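Local structure of agglutinin (4G9M) at residues G70-I75 against N80-T85. The protein is a fungal lectin that binds carbohydrates, probably through a ricin-type beta-trefoil fold, and assembles as a dimer. Residues are numbered along the deposited sequence; the frame is centred on the assembly and turned at random.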
loop_
_atom_site.group_PDB
_atom_site.type_symbol
_atom_site.label_atom_id
_atom_site.label_comp_id
_atom_site.label_asym_id
_atom_site.label_seq_id
_atom_site.Cartn_x
_atom_site.Cartn_y
_atom_site.Cartn_z
ATOM N N GLY B 70 -17.788 -5.647 0.255
ATOM C CA GLY B 70 -18.162 -6.004 -1.096
ATOM C C GLY B 70 -18.884 -4.859 -1.758
ATOM O O GLY B 70 -18.698 -3.686 -1.398
ATOM N N THR B 71 -19.712 -5.188 -2.739
ATOM C CA THR B 71 -20.387 -4.151 -3.512
ATOM C C THR B 71 -21.854 -4.483 -3.792
ATOM O O THR B 71 -22.235 -5.645 -3.900
ATOM C CB THR B 71 -19.629 -3.859 -4.828
ATOM O OG1 THR B 71 -20.244 -2.764 -5.528
ATOM C CG2 THR B 71 -19.610 -5.092 -5.711
ATOM N N ALA B 72 -22.659 -3.430 -3.885
ATOM C CA ALA B 72 -24.080 -3.513 -4.227
ATOM C C ALA B 72 -24.341 -3.843 -5.693
ATOM O O ALA B 72 -25.378 -4.416 -6.022
ATOM C CB ALA B 72 -24.748 -2.191 -3.898
ATOM N N SER B 73 -23.434 -3.425 -6.574
ATOM C CA SER B 73 -23.643 -3.562 -8.018
ATOM C C SER B 73 -22.295 -3.410 -8.698
ATOM O O SER B 73 -21.290 -3.231 -8.011
ATOM C CB SER B 73 -24.659 -2.527 -8.542
ATOM O OG SER B 73 -24.203 -1.198 -8.425
ATOM N N ASN B 74 -22.269 -3.491 -10.027
ATOM C CA ASN B 74 -21.027 -3.329 -10.782
ATOM C C ASN B 74 -20.295 -2.089 -10.301
ATOM O O ASN B 74 -20.883 -1.013 -10.230
ATOM C CB ASN B 74 -21.300 -3.209 -12.280
ATOM C CG ASN B 74 -22.034 -4.401 -12.842
ATOM O OD1 ASN B 74 -23.132 -4.268 -13.391
ATOM N ND2 ASN B 74 -21.436 -5.575 -12.715
ATOM N N ILE B 75 -19.025 -2.246 -9.943
ATOM C CA ILE B 75 -18.290 -1.144 -9.335
ATOM C C ILE B 75 -18.133 0.023 -10.317
ATOM O O ILE B 75 -17.593 -0.141 -11.419
ATOM C CB ILE B 75 -16.923 -1.609 -8.771
ATOM C CG1 ILE B 75 -17.139 -2.579 -7.608
ATOM C CG2 ILE B 75 -16.095 -0.420 -8.331
ATOM C CD1 ILE B 75 -15.836 -3.208 -7.061
ATOM N N ASN B 80 -22.678 1.682 -3.727
ATOM C CA ASN B 80 -22.530 1.390 -2.308
ATOM C C ASN B 80 -21.526 0.287 -1.980
ATOM O O ASN B 80 -21.522 -0.784 -2.591
ATOM C CB ASN B 80 -23.884 1.023 -1.685
ATOM C CG ASN B 80 -24.798 2.219 -1.514
ATOM O OD1 ASN B 80 -24.910 2.777 -0.423
ATOM N ND2 ASN B 80 -25.463 2.616 -2.592
ATOM N N VAL B 81 -20.688 0.554 -0.985
ATOM C CA VAL B 81 -19.907 -0.493 -0.342
ATOM C C VAL B 81 -20.821 -1.172 0.677
ATOM O O VAL B 81 -21.476 -0.504 1.469
ATOM C CB VAL B 81 -18.671 0.093 0.351
ATOM C CG1 VAL B 81 -17.882 -0.993 1.047
ATOM C CG2 VAL B 81 -17.804 0.815 -0.682
ATOM N N VAL B 82 -20.882 -2.498 0.635
ATOM C CA VAL B 82 -21.838 -3.243 1.450
ATOM C C VAL B 82 -21.227 -4.535 1.967
ATOM O O VAL B 82 -20.209 -5.011 1.440
ATOM C CB VAL B 82 -23.105 -3.615 0.648
ATOM C CG1 VAL B 82 -23.855 -2.356 0.175
ATOM C CG2 VAL B 82 -22.764 -4.550 -0.527
ATOM N N GLY B 83 -21.844 -5.102 3.002
ATOM C CA GLY B 83 -21.447 -6.411 3.496
ATOM C C GLY B 83 -21.941 -7.491 2.551
ATOM O O GLY B 83 -23.095 -7.470 2.125
ATOM N N SER B 84 -21.077 -8.450 2.228
ATOM C CA SER B 84 -21.402 -9.431 1.189
ATOM C C SER B 84 -20.743 -10.766 1.489
ATOM O O SER B 84 -19.695 -10.815 2.132
ATOM C CB SER B 84 -20.914 -8.933 -0.175
ATOM O OG SER B 84 -21.281 -9.821 -1.226
ATOM N N THR B 85 -21.352 -11.847 1.012
ATOM C CA THR B 85 -20.744 -13.172 1.113
ATOM C C THR B 85 -19.663 -13.250 0.014
ATOM O O THR B 85 -18.850 -14.175 -0.022
ATOM C CB THR B 85 -21.813 -14.282 0.942
ATOM O OG1 THR B 85 -22.932 -14.003 1.793
ATOM C CG2 THR B 85 -21.292 -15.615 1.353
HETATM O O HOH W 1 -19.582 -8.062 -3.583
#
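An antiparallel beta hairpin of the ricin-type beta-trefoil family brings Gly70 and Thr71 of strand 68-71 against Val82 and Val81 of strand 81-84. Gly70 and Val82 form the hydrogen-bonded pair: Gly70 N reaches Val82 O at 2.8 Å, whereas the return bond from Val82 N to Gly70 O is longer, 3.2 Å. Tyr126 OH also bonds to Gly70 O, so this carbonyl is gripped twice. Thr71 and Val81 follow as the non-hydrogen-bonded pair, and beyond them Ala72 N donates to Asn80 O as the chain leaves its strand. The side chains of Thr71 and Val81 share the face that meets Tyr126 of strand 122-128. On the face of Val82, its two methyls divide the work: chi1 of -62° sets CG1 beside the backbone N, where it approaches Ala72 CB, and puts CG2 between N and the carbonyl carbon, over the peptide link between Thr71 and Ala72 and 3.4 Å from Thr71 C. Farther along the strand, whose backbone pairing continues from Ser84 to Tyr68, Ser84 CB lies against Gly70 CA, and Ser84 OG turns to Glu30. A water accepts from Thr71 N and gives Ser84 OG a weak bond. Where the chain leaves strand 68-71, Thr71 OG1, anti to the backbone N (chi1 -175°), donates to Ser73 O at 2.7 Å, in the carbonyl plane.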